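Side-chain contacts in 4-carboxymuconolactone decarboxylase (Sinorhizobium meliloti, PDB 4G9Q), which probably has peroxiredoxin activity, as a member of the carboxymuconolactone decarboxylase family, and forms an all-helical trimer: residues I110-T115 / R201-V206; L117-G122 / R190-R195; Q99-E102 / K106-E109; R74-V79 / I241-F246. One frame throughout, in Å; residues are numbered along the deposited sequence.

All four contacts lie in one all-helical chain with two family regions, residues 51-135 and 178-262. Interactions 1, 2 and 4 join one region to the other, whereas interaction 3 packs two successive helices within the first. Along the chain interaction 3 closes before interaction 1 opens, interaction 2 falls within the span of interaction 1, and all lie within that of interaction 4. Helix 107-120 is shared by interactions 1, 2 and 3. Interactions 1 and 2, centres 9 Å apart, meet through Glu112-Arg195. Interaction 4 is joined to interaction 1 by Arg74-Asp202 and Asp75-Arg201 and to interaction 3 by Arg74-Glu109. Charged pairs thus tie the two regions into one helical body.

Interaction 1: residues I110-T115 / R201-V206; sequences ISETIT and RDRSLV
Glu112 and Arg203 meet in a buried salt bridge in which a single carboxylate oxygen takes both terminal nitrogens of the guanidinium group. Arg203 NH2 gives the shorter bond, 2.9 Å to Glu112 OE2, and NH1 reaches the same OE2 at 3.1 Å. The oxygen lies close to the guanidinium plane, but the carboxylate is turned 83° from that plane and is met on its anti side, so the two groups are not paired flat. Glutamate suits this place because its carboxylate is shared by two buried arginines, Arg203 and Arg195, the latter's carbonyl also receiving Arg203 NH2; CG anti to the backbone N (chi1 -170°) and a bend at chi2 bring it to Arg203. Thr113 OG1 and CG2 both rest against Val206 CG1, Thr113 CG2 at 3.9 Å; the threonine hydroxyl is bonded to Glu109 O one turn back, which satisfies it in an apolar patch. With an alanine in place of Glu112, the buried charges of Arg203 and Arg195 would probably lose their shared partner. The contact joins helix 107-120 to helix 200-213; Leu78 of helix 73-86 packs on Thr113, and the second subunit reaches Ser111, Ile114 and Thr115.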
loop_
_atom_site.group_PDB
_atom_site.type_symbol
_atom_site.label_atom_id
_atom_site.label_comp_id
_atom_site.label_asym_id
_atom_site.label_seq_id
_atom_site.Cartn_x
_atom_site.Cartn_y
_atom_site.Cartn_z
ATOM N N ILE A 110 1.771 -23.349 -1.774
ATOM C CA ILE A 110 2.334 -22.146 -1.156
ATOM C C ILE A 110 3.462 -21.618 -2.041
ATOM O O ILE A 110 3.512 -20.427 -2.350
ATOM C CB ILE A 110 2.838 -22.418 0.291
ATOM C CG1 ILE A 110 1.659 -22.839 1.175
ATOM C CG2 ILE A 110 3.575 -21.192 0.859
ATOM C CD1 ILE A 110 2.013 -23.129 2.627
ATOM N N SER A 111 4.345 -22.524 -2.455
ATOM C CA SER A 111 5.434 -22.212 -3.375
ATOM C C SER A 111 4.916 -21.503 -4.625
ATOM O O SER A 111 5.450 -20.454 -5.036
ATOM C CB SER A 111 6.169 -23.507 -3.754
ATOM O OG SER A 111 7.268 -23.241 -4.598
ATOM N N GLU A 112 3.864 -22.062 -5.221
ATOM C CA GLU A 112 3.307 -21.505 -6.456
ATOM C C GLU A 112 2.585 -20.178 -6.231
ATOM O O GLU A 112 2.599 -19.311 -7.104
ATOM C CB GLU A 112 2.396 -22.526 -7.149
ATOM C CG GLU A 112 1.956 -22.127 -8.563
ATOM C CD GLU A 112 3.103 -22.043 -9.562
ATOM O OE1 GLU A 112 4.244 -22.448 -9.230
ATOM O OE2 GLU A 112 2.860 -21.568 -10.690
ATOM N N THR A 113 1.976 -20.009 -5.057
ATOM C CA THR A 113 1.302 -18.747 -4.732
ATOM C C THR A 113 2.305 -17.593 -4.722
ATOM O O THR A 113 2.033 -16.511 -5.256
ATOM C CB THR A 113 0.553 -18.841 -3.387
ATOM O OG1 THR A 113 -0.480 -19.822 -3.510
ATOM C CG2 THR A 113 -0.079 -17.496 -3.009
ATOM N N ILE A 114 3.463 -17.844 -4.125
ATOM C CA ILE A 114 4.553 -16.870 -4.087
ATOM C C ILE A 114 4.994 -16.486 -5.508
ATOM O O ILE A 114 5.093 -15.305 -5.832
ATOM C CB ILE A 114 5.719 -17.386 -3.209
ATOM C CG1 ILE A 114 5.234 -17.479 -1.755
ATOM C CG2 ILE A 114 6.945 -16.471 -3.322
ATOM C CD1 ILE A 114 6.088 -18.339 -0.841
ATOM N N THR A 115 5.217 -17.484 -6.361
ATOM C CA THR A 115 5.630 -17.221 -7.740
ATOM C C THR A 115 4.564 -16.457 -8.520
ATOM O O THR A 115 4.876 -15.517 -9.261
ATOM C CB THR A 115 6.002 -18.523 -8.456
ATOM O OG1 THR A 115 7.106 -19.119 -7.765
ATOM C CG2 THR A 115 6.391 -18.266 -9.907
ATOM N N ARG A 201 -8.708 -23.000 -10.547
ATOM C CA ARG A 201 -9.595 -22.444 -9.520
ATOM C C ARG A 201 -8.815 -21.760 -8.397
ATOM O O ARG A 201 -9.167 -20.659 -7.963
ATOM C CB ARG A 201 -10.474 -23.545 -8.932
ATOM C CG ARG A 201 -11.391 -23.069 -7.820
ATOM C CD ARG A 201 -11.470 -24.134 -6.752
ATOM N NE ARG A 201 -12.386 -23.795 -5.667
ATOM C CZ ARG A 201 -12.017 -23.550 -4.412
ATOM N NH1 ARG A 201 -10.737 -23.589 -4.060
ATOM N NH2 ARG A 201 -12.941 -23.277 -3.501
ATOM N N ASP A 202 -7.762 -22.429 -7.930
ATOM C CA ASP A 202 -6.943 -21.929 -6.831
ATOM C C ASP A 202 -6.058 -20.758 -7.252
ATOM O O ASP A 202 -5.831 -19.841 -6.463
ATOM C CB ASP A 202 -6.094 -23.055 -6.242
ATOM C CG ASP A 202 -6.936 -24.148 -5.613
ATOM O OD1 ASP A 202 -7.946 -23.819 -4.959
ATOM O OD2 ASP A 202 -6.589 -25.338 -5.765
ATOM N N ARG A 203 -5.560 -20.791 -8.486
ATOM C CA ARG A 203 -4.776 -19.668 -9.007
ATOM C C ARG A 203 -5.651 -18.418 -9.126
ATOM O O ARG A 203 -5.218 -17.315 -8.796
ATOM C CB ARG A 203 -4.126 -20.017 -10.348
ATOM C CG ARG A 203 -3.019 -19.050 -10.760
ATOM C CD ARG A 203 -2.349 -19.468 -12.071
ATOM N NE ARG A 203 -1.641 -20.745 -11.956
ATOM C CZ ARG A 203 -0.399 -20.886 -11.492
ATOM N NH1 ARG A 203 0.300 -19.831 -11.077
ATOM N NH2 ARG A 203 0.143 -22.094 -11.432
ATOM N N SER A 204 -6.888 -18.604 -9.577
ATOM C CA SER A 204 -7.850 -17.507 -9.637
ATOM C C SER A 204 -8.209 -17.020 -8.234
ATOM O O SER A 204 -8.338 -15.813 -8.010
ATOM C CB SER A 204 -9.103 -17.936 -10.399
ATOM O OG SER A 204 -8.829 -18.031 -11.791
ATOM N N LEU A 205 -8.365 -17.960 -7.299
ATOM C CA LEU A 205 -8.643 -17.628 -5.899
ATOM C C LEU A 205 -7.561 -16.713 -5.311
ATOM O O LEU A 205 -7.872 -15.674 -4.729
ATOM C CB LEU A 205 -8.796 -18.901 -5.056
ATOM C CG LEU A 205 -9.055 -18.723 -3.555
ATOM C CD1 LEU A 205 -10.352 -17.953 -3.320
ATOM C CD2 LEU A 205 -9.093 -20.068 -2.846
ATOM N N VAL A 206 -6.297 -17.097 -5.464
ATOM C CA VAL A 206 -5.205 -16.275 -4.933
ATOM C C VAL A 206 -5.125 -14.913 -5.637
ATOM O O VAL A 206 -4.818 -13.905 -5.000
ATOM C CB VAL A 206 -3.823 -17.004 -4.918
ATOM C CG1 VAL A 206 -3.837 -18.177 -3.928
ATOM C CG2 VAL A 206 -3.409 -17.476 -6.289
#

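Interaction 2: residues L117-G122 / R190-R195; sequences LAYYSG and RDLWLR
Tyr119 and Leu192 make the nearest backbone approach, with CA atoms 8.9 Å apart, where the end of helix 107-120 faces a type I turn running from Leu192 to Arg195. Large side chains suit that separation. Leu192, its CG anti to the backbone N (chi1 -175°), sends CD2 between the two tyrosines. This methyl lies 3.7 Å from Tyr119 CD2, and it meets the edge of the Tyr120 ring at CE2. The polar link is made by Trp193, whose NE1 donates to Tyr120 OH at 2.9 Å. At 160° the N-H...O bond is fairly straight, and the hydroxyl lies in the indole plane. The Tyr120 ring and the five-membered ring of Trp193 meet rim to rim with planes 82° apart, neither lying over the other's face. Tryptophan thereby offers both a donor and a broad apolar surface; Tyr120 CZ also touches its CZ2 at 4.0 Å.

Within this helical fold the pair brings together the two family regions, and His116 and His223 add their rings to the aromatic group, His116 stacking on Tyr120 and meeting Trp193 edge-to-face. Replacing Tyr120 by a leucine would probably leave the indole N-H of Trp193 without its acceptor and open a gap beside Leu192. Tyr119 OH bonds Arg60 of the second subunit, and Tyr56 of that subunit meets the Tyr119 ring edge-to-face.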
loop_
_atom_site.group_PDB
_atom_site.type_symbol
_atom_site.label_atom_id
_atom_site.label_comp_id
_atom_site.label_asym_id
_atom_site.label_seq_id
_atom_site.Cartn_x
_atom_site.Cartn_y
_atom_site.Cartn_z
ATOM N N LEU A 117 2.265 -14.479 -7.309
ATOM C CA LEU A 117 2.141 -13.115 -6.811
ATOM C C LEU A 117 3.364 -12.238 -7.065
ATOM O O LEU A 117 3.272 -11.020 -6.933
ATOM C CB LEU A 117 1.703 -13.096 -5.341
ATOM C CG LEU A 117 0.295 -13.676 -5.130
ATOM C CD1 LEU A 117 -0.101 -13.541 -3.676
ATOM C CD2 LEU A 117 -0.748 -13.027 -6.047
ATOM N N ALA A 118 4.491 -12.838 -7.460
ATOM C CA ALA A 118 5.617 -12.048 -7.981
ATOM C C ALA A 118 5.135 -11.223 -9.173
ATOM O O ALA A 118 5.471 -10.040 -9.310
ATOM C CB ALA A 118 6.771 -12.950 -8.389
ATOM N N TYR A 119 4.314 -11.847 -10.015
ATOM C CA TYR A 119 3.768 -11.177 -11.189
ATOM C C TYR A 119 2.590 -10.270 -10.853
ATOM O O TYR A 119 2.486 -9.174 -11.394
ATOM C CB TYR A 119 3.345 -12.200 -12.240
ATOM C CG TYR A 119 4.508 -12.943 -12.846
ATOM C CD1 TYR A 119 5.171 -12.443 -13.972
ATOM C CD2 TYR A 119 4.945 -14.147 -12.299
ATOM C CE1 TYR A 119 6.248 -13.138 -14.539
ATOM C CE2 TYR A 119 6.019 -14.840 -12.850
ATOM C CZ TYR A 119 6.663 -14.332 -13.962
ATOM O OH TYR A 119 7.715 -15.028 -14.502
ATOM N N TYR A 120 1.706 -10.720 -9.964
ATOM C CA TYR A 120 0.464 -9.982 -9.705
ATOM C C TYR A 120 0.537 -8.942 -8.597
ATOM O O TYR A 120 -0.194 -7.940 -8.638
ATOM C CB TYR A 120 -0.735 -10.932 -9.545
ATOM C CG TYR A 120 -1.280 -11.337 -10.890
ATOM C CD1 TYR A 120 -2.244 -10.560 -11.530
ATOM C CD2 TYR A 120 -0.793 -12.466 -11.555
ATOM C CE1 TYR A 120 -2.730 -10.903 -12.778
ATOM C CE2 TYR A 120 -1.283 -12.822 -12.811
ATOM C CZ TYR A 120 -2.248 -12.037 -13.415
ATOM O OH TYR A 120 -2.740 -12.367 -14.654
ATOM N N SER A 121 1.406 -9.168 -7.616
ATOM C CA SER A 121 1.605 -8.205 -6.533
ATOM C C SER A 121 2.909 -7.433 -6.709
ATOM O O SER A 121 3.015 -6.276 -6.293
ATOM C CB SER A 121 1.562 -8.893 -5.170
ATOM O OG SER A 121 0.300 -9.511 -4.958
ATOM N N GLY A 122 3.893 -8.061 -7.338
ATOM C CA GLY A 122 5.181 -7.404 -7.574
ATOM C C GLY A 122 6.324 -8.223 -7.020
ATOM O O GLY A 122 6.163 -8.933 -6.026
ATOM N N ARG A 190 0.272 -17.606 -21.552
ATOM C CA ARG A 190 0.820 -18.801 -22.200
ATOM C C ARG A 190 1.870 -19.530 -21.358
ATOM O O ARG A 190 2.532 -20.457 -21.846
ATOM C CB ARG A 190 1.358 -18.469 -23.598
ATOM C CG ARG A 190 0.256 -18.185 -24.604
ATOM C CD ARG A 190 0.788 -18.079 -26.025
ATOM N NE ARG A 190 -0.043 -18.854 -26.947
ATOM C CZ ARG A 190 0.214 -20.103 -27.325
ATOM N NH1 ARG A 190 1.295 -20.736 -26.881
ATOM N NH2 ARG A 190 -0.607 -20.724 -28.157
ATOM N N ASP A 191 2.016 -19.121 -20.097
ATOM C CA ASP A 191 2.918 -19.808 -19.166
ATOM C C ASP A 191 2.369 -19.857 -17.743
ATOM O O ASP A 191 1.865 -20.895 -17.318
ATOM C CB ASP A 191 4.340 -19.216 -19.187
ATOM C CG ASP A 191 5.273 -19.898 -18.189
ATOM O OD1 ASP A 191 5.021 -21.070 -17.834
ATOM O OD2 ASP A 191 6.263 -19.267 -17.749
ATOM N N LEU A 192 2.458 -18.738 -17.015
ATOM C CA LEU A 192 2.059 -18.695 -15.604
ATOM C C LEU A 192 0.696 -19.349 -15.338
ATOM O O LEU A 192 0.575 -20.188 -14.438
ATOM C CB LEU A 192 2.092 -17.249 -15.064
ATOM C CG LEU A 192 1.817 -17.039 -13.563
ATOM C CD1 LEU A 192 2.901 -17.660 -12.694
ATOM C CD2 LEU A 192 1.669 -15.549 -13.258
ATOM N N TRP A 193 -0.309 -18.985 -16.134
ATOM C CA TRP A 193 -1.681 -19.456 -15.934
ATOM C C TRP A 193 -1.877 -20.923 -16.300
ATOM O O TRP A 193 -2.870 -21.533 -15.907
ATOM C CB TRP A 193 -2.685 -18.560 -16.675
ATOM C CG TRP A 193 -2.964 -17.312 -15.896
ATOM C CD1 TRP A 193 -2.404 -16.084 -16.081
ATOM C CD2 TRP A 193 -3.845 -17.189 -14.778
ATOM N NE1 TRP A 193 -2.894 -15.193 -15.150
ATOM C CE2 TRP A 193 -3.779 -15.847 -14.336
ATOM C CE3 TRP A 193 -4.701 -18.079 -14.115
ATOM C CZ2 TRP A 193 -4.533 -15.375 -13.252
ATOM C CZ3 TRP A 193 -5.450 -17.607 -13.034
ATOM C CH2 TRP A 193 -5.359 -16.265 -12.620
ATOM N N LEU A 194 -0.913 -21.482 -17.027
ATOM C CA LEU A 194 -0.942 -22.896 -17.410
ATOM C C LEU A 194 -0.054 -23.778 -16.529
ATOM O O LEU A 194 -0.017 -25.004 -16.696
ATOM C CB LEU A 194 -0.540 -23.042 -18.883
ATOM C CG LEU A 194 -1.321 -22.168 -19.869
ATOM C CD1 LEU A 194 -0.773 -22.349 -21.281
ATOM C CD2 LEU A 194 -2.833 -22.453 -19.811
ATOM N N ARG A 195 0.659 -23.168 -15.586
ATOM C CA ARG A 195 1.481 -23.935 -14.658
ATOM C C ARG A 195 0.588 -24.794 -13.755
ATOM O O ARG A 195 -0.377 -24.293 -13.181
ATOM C CB ARG A 195 2.394 -23.007 -13.853
ATOM C CG ARG A 195 3.566 -22.443 -14.672
ATOM C CD ARG A 195 4.335 -21.373 -13.884
ATOM N NE ARG A 195 4.828 -21.895 -12.609
ATOM C CZ ARG A 195 5.974 -22.554 -12.446
ATOM N NH1 ARG A 195 6.791 -22.769 -13.475
ATOM N NH2 ARG A 195 6.308 -22.993 -11.243
#

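Interaction 3: residues Q99-E102 / K106-E109; sequences QALE and KPSE
The backbone N of Lys106, next to the Pro107 that packs against Leu101, donates to Glu109 OE1 at 2.9 Å. The bond is nearly straight, 168° at the hydrogen, and reaches the carboxylate on its anti side, tilted from its plane. Lys106 is the N-cap residue of helix 107-120, and the glutamate three residues on folds back and accepts its backbone N-H. Pro107 suits the first turn, where the lack of an amide hydrogen costs no helical bond and the ring helps fix the backbone. The CG-CD edge of its ring is also what the preceding helix meets: Leu101 CD2 lies 3.8 Å from both CG and CD of the proline, the two side chains crossing at about a right angle. Leu101 has CG anti to its carbonyl carbon (chi1 -65°), which carries the branched end across the turn. Lys106 CB is directed away from helix 93-102, its chain extended from there on at the surface. Farther in, Leu101 also touches Ile110, and Glu109 OE2 forms a salt bridge with Arg74 of helix 73-86. Across the turn the contact is therefore purely apolar; the polar fixing is local to the helix start, one carboxylate serving the backbone N-H and Arg74.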
loop_
_atom_site.group_PDB
_atom_site.type_symbol
_atom_site.label_atom_id
_atom_site.label_comp_id
_atom_site.label_asym_id
_atom_site.label_seq_id
_atom_site.Cartn_x
_atom_site.Cartn_y
_atom_site.Cartn_z
ATOM N N GLN A 99 0.066 -22.553 9.520
ATOM C CA GLN A 99 -1.359 -22.850 9.633
ATOM C C GLN A 99 -1.919 -23.388 8.324
ATOM O O GLN A 99 -2.743 -24.301 8.331
ATOM C CB GLN A 99 -2.147 -21.615 10.064
ATOM C CG GLN A 99 -2.057 -21.291 11.549
ATOM C CD GLN A 99 -2.644 -22.376 12.439
ATOM O OE1 GLN A 99 -3.780 -22.818 12.246
ATOM N NE2 GLN A 99 -1.866 -22.807 13.426
ATOM N N ALA A 100 -1.470 -22.827 7.200
ATOM C CA ALA A 100 -1.927 -23.292 5.889
ATOM C C ALA A 100 -1.575 -24.764 5.671
ATOM O O ALA A 100 -2.408 -25.553 5.220
ATOM C CB ALA A 100 -1.338 -22.430 4.779
ATOM N N LEU A 101 -0.339 -25.123 6.011
ATOM C CA LEU A 101 0.123 -26.507 5.912
ATOM C C LEU A 101 -0.713 -27.433 6.798
ATOM O O LEU A 101 -1.123 -28.514 6.365
ATOM C CB LEU A 101 1.610 -26.599 6.267
ATOM C CG LEU A 101 2.582 -25.888 5.317
ATOM C CD1 LEU A 101 3.958 -25.787 5.942
ATOM C CD2 LEU A 101 2.655 -26.608 3.971
ATOM N N GLU A 102 -0.983 -26.989 8.025
ATOM C CA GLU A 102 -1.864 -27.722 8.944
ATOM C C GLU A 102 -3.274 -27.884 8.354
ATOM O O GLU A 102 -3.908 -28.932 8.515
ATOM C CB GLU A 102 -1.916 -27.013 10.302
ATOM C CG GLU A 102 -2.525 -27.838 11.437
ATOM C CD GLU A 102 -1.642 -28.997 11.893
ATOM O OE1 GLU A 102 -0.422 -29.000 11.607
ATOM O OE2 GLU A 102 -2.180 -29.914 12.552
ATOM N N LYS A 106 -0.851 -27.645 0.271
ATOM C CA LYS A 106 0.407 -28.328 -0.026
ATOM C C LYS A 106 1.567 -27.336 -0.060
ATOM O O LYS A 106 1.379 -26.186 -0.465
ATOM C CB LYS A 106 0.321 -29.039 -1.377
ATOM C CG LYS A 106 -0.722 -30.143 -1.455
ATOM C CD LYS A 106 -0.762 -30.702 -2.868
ATOM C CE LYS A 106 -1.853 -31.741 -3.042
ATOM N NZ LYS A 106 -1.816 -32.271 -4.436
ATOM N N PRO A 107 2.775 -27.777 0.348
ATOM C CA PRO A 107 3.951 -26.919 0.187
ATOM C C PRO A 107 4.077 -26.369 -1.239
ATOM O O PRO A 107 4.419 -25.196 -1.422
ATOM C CB PRO A 107 5.110 -27.868 0.488
ATOM C CG PRO A 107 4.538 -28.836 1.473
ATOM C CD PRO A 107 3.100 -29.023 1.075
ATOM N N SER A 108 3.775 -27.206 -2.230
ATOM C CA SER A 108 3.885 -26.812 -3.639
ATOM C C SER A 108 2.899 -25.697 -3.996
ATOM O O SER A 108 3.186 -24.860 -4.854
ATOM C CB SER A 108 3.693 -28.021 -4.559
ATOM O OG SER A 108 2.412 -28.601 -4.392
ATOM N N GLU A 109 1.746 -25.689 -3.329
ATOM C CA GLU A 109 0.726 -24.656 -3.550
ATOM C C GLU A 109 1.144 -23.308 -2.948
ATOM O O GLU A 109 0.920 -22.254 -3.552
ATOM C CB GLU A 109 -0.628 -25.124 -3.020
ATOM C CG GLU A 109 -1.245 -26.235 -3.881
ATOM C CD GLU A 109 -2.473 -26.863 -3.255
ATOM O OE1 GLU A 109 -2.524 -26.968 -2.013
ATOM O OE2 GLU A 109 -3.386 -27.262 -4.012
#

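Interaction 4: residues R74-V79 / I241-F246; sequences RDRSLV and ITHLAF
His243 and Leu244 of segment 241-246 meet Arg76 and Val79 of segment 74-79, the two short segments crossing at -51° with their axes 10.6 Å apart. His243 comes first and carries the larger share on its own segment. Its CG stands anti to the backbone N, which extends the imidazole toward the other helix. Arg76 NH1 donates to His243 ND1 at 3.1 Å, with an angle of 149° at the hydrogen. The acceptor nitrogen lies in the guanidinium plane, whereas the donor sits 26° out of the imidazole plane. The arginine also runs its aliphatic stem along the ring, CB coming 3.9 Å from His243 CE1 and CD 3.8 Å from ND1. Histidine fits because it is compact and has a nitrogen on either side of CE1: ND1 takes Arg76, and NE2 is bonded to Thr80 OG1. The arginine is steadied by other partners as well, NE giving to Leu71 O and NH2 pairing with Glu239 in a salt bridge.

Val79 CG1 bridges the two residues, touching His243 CD2 at 3.9 Å and, one residue on, Leu244 CD2 at 3.7 Å. Branching at CB gives valine a short, broad surface that can touch both His243 and Leu244, while the longer leucine reaches across from its own helix.

Val65 of helix 51-65 packs on both Arg76 and His243. Leu205 of helix 200-213 touches Val79, Ile212 lies against Leu244, and the third subunit packs along helix 234-248, from Ile241 and Thr242 to Ala245 and Phe246.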
loop_
_atom_site.group_PDB
_atom_site.type_symbol
_atom_site.label_atom_id
_atom_site.label_comp_id
_atom_site.label_asym_id
_atom_site.label_seq_id
_atom_site.Cartn_x
_atom_site.Cartn_y
_atom_site.Cartn_z
ATOM N N ARG A 74 -8.834 -24.691 4.402
ATOM C CA ARG A 74 -7.804 -24.771 3.367
ATOM C C ARG A 74 -7.872 -23.551 2.444
ATOM O O ARG A 74 -6.854 -22.890 2.202
ATOM C CB ARG A 74 -7.942 -26.080 2.579
ATOM C CG ARG A 74 -6.883 -26.312 1.488
ATOM C CD ARG A 74 -7.306 -25.698 0.167
ATOM N NE ARG A 74 -6.508 -26.171 -0.966
ATOM C CZ ARG A 74 -6.779 -25.884 -2.234
ATOM N NH1 ARG A 74 -7.823 -25.121 -2.539
ATOM N NH2 ARG A 74 -6.008 -26.362 -3.202
ATOM N N ASP A 75 -9.069 -23.251 1.941
ATOM C CA ASP A 75 -9.251 -22.113 1.040
ATOM C C ASP A 75 -9.015 -20.796 1.766
ATOM O O ASP A 75 -8.426 -19.880 1.201
ATOM C CB ASP A 75 -10.644 -22.113 0.411
ATOM C CG ASP A 75 -10.815 -23.186 -0.651
ATOM O OD1 ASP A 75 -9.813 -23.606 -1.263
ATOM O OD2 ASP A 75 -11.967 -23.610 -0.878
ATOM N N ARG A 76 -9.475 -20.705 3.013
ATOM C CA ARG A 76 -9.222 -19.505 3.823
ATOM C C ARG A 76 -7.725 -19.266 4.028
ATOM O O ARG A 76 -7.265 -18.123 4.018
ATOM C CB ARG A 76 -9.954 -19.568 5.167
ATOM C CG ARG A 76 -11.435 -19.299 5.041
ATOM C CD ARG A 76 -12.162 -19.362 6.382
ATOM N NE ARG A 76 -13.597 -19.450 6.122
ATOM C CZ ARG A 76 -14.395 -18.403 5.938
ATOM N NH1 ARG A 76 -13.916 -17.163 6.018
ATOM N NH2 ARG A 76 -15.680 -18.598 5.682
ATOM N N SER A 77 -6.967 -20.346 4.200
ATOM C CA SER A 77 -5.513 -20.230 4.319
ATOM C C SER A 77 -4.876 -19.662 3.046
ATOM O O SER A 77 -4.010 -18.791 3.127
ATOM C CB SER A 77 -4.884 -21.572 4.698
ATOM O OG SER A 77 -5.100 -21.871 6.070
ATOM N N LEU A 78 -5.312 -20.138 1.878
ATOM C CA LEU A 78 -4.826 -19.598 0.606
ATOM C C LEU A 78 -5.155 -18.115 0.450
ATOM O O LEU A 78 -4.308 -17.326 0.031
ATOM C CB LEU A 78 -5.386 -20.387 -0.582
ATOM C CG LEU A 78 -4.693 -21.712 -0.909
ATOM C CD1 LEU A 78 -5.527 -22.472 -1.928
ATOM C CD2 LEU A 78 -3.269 -21.488 -1.421
ATOM N N VAL A 79 -6.388 -17.748 0.795
ATOM C CA VAL A 79 -6.839 -16.354 0.741
ATOM C C VAL A 79 -6.011 -15.467 1.676
ATOM O O VAL A 79 -5.616 -14.352 1.312
ATOM C CB VAL A 79 -8.341 -16.251 1.090
ATOM C CG1 VAL A 79 -8.768 -14.804 1.319
ATOM C CG2 VAL A 79 -9.182 -16.881 -0.023
ATOM N N ILE A 241 -14.505 -12.294 -0.007
ATOM C CA ILE A 241 -14.643 -10.864 0.257
ATOM C C ILE A 241 -14.843 -10.615 1.754
ATOM O O ILE A 241 -14.242 -9.702 2.320
ATOM C CB ILE A 241 -15.791 -10.244 -0.570
ATOM C CG1 ILE A 241 -15.483 -10.374 -2.068
ATOM C CG2 ILE A 241 -16.014 -8.779 -0.192
ATOM C CD1 ILE A 241 -16.641 -10.011 -2.991
ATOM N N THR A 242 -15.678 -11.436 2.384
ATOM C CA THR A 242 -15.971 -11.297 3.814
ATOM C C THR A 242 -14.725 -11.537 4.679
ATOM O O THR A 242 -14.433 -10.766 5.601
ATOM C CB THR A 242 -17.131 -12.226 4.217
ATOM O OG1 THR A 242 -18.264 -11.934 3.391
ATOM C CG2 THR A 242 -17.511 -12.033 5.689
ATOM N N HIS A 243 -13.981 -12.593 4.358
ATOM C CA HIS A 243 -12.737 -12.916 5.051
ATOM C C HIS A 243 -11.742 -11.753 4.946
ATOM O O HIS A 243 -11.092 -11.375 5.928
ATOM C CB HIS A 243 -12.152 -14.201 4.454
ATOM C CG HIS A 243 -11.036 -14.793 5.251
ATOM N ND1 HIS A 243 -11.252 -15.640 6.319
ATOM C CD2 HIS A 243 -9.692 -14.685 5.121
ATOM C CE1 HIS A 243 -10.087 -16.020 6.816
ATOM N NE2 HIS A 243 -9.126 -15.448 6.112
ATOM N N LEU A 244 -11.664 -11.169 3.754
ATOM C CA LEU A 244 -10.721 -10.094 3.476
ATOM C C LEU A 244 -11.083 -8.756 4.117
ATOM O O LEU A 244 -10.221 -7.888 4.243
ATOM C CB LEU A 244 -10.528 -9.934 1.967
ATOM C CG LEU A 244 -9.772 -11.088 1.306
ATOM C CD1 LEU A 244 -9.765 -10.911 -0.208
ATOM C CD2 LEU A 244 -8.351 -11.193 1.853
ATOM N N ALA A 245 -12.340 -8.578 4.520
ATOM C CA ALA A 245 -12.707 -7.387 5.301
ATOM C C ALA A 245 -11.850 -7.299 6.561
ATOM O O ALA A 245 -11.436 -6.214 6.979
ATOM C CB ALA A 245 -14.180 -7.411 5.667
ATOM N N PHE A 246 -11.567 -8.456 7.150
ATOM C CA PHE A 246 -10.779 -8.519 8.377
ATOM C C PHE A 246 -9.290 -8.387 8.116
ATOM O O PHE A 246 -8.603 -7.637 8.811
ATOM C CB PHE A 246 -11.110 -9.793 9.162
ATOM C CG PHE A 246 -12.545 -9.859 9.596
ATOM C CD1 PHE A 246 -12.915 -9.452 10.881
ATOM C CD2 PHE A 246 -13.534 -10.276 8.713
ATOM C CE1 PHE A 246 -14.243 -9.487 11.278
ATOM C CE2 PHE A 246 -14.868 -10.307 9.101
ATOM C CZ PHE A 246 -15.223 -9.909 10.390
#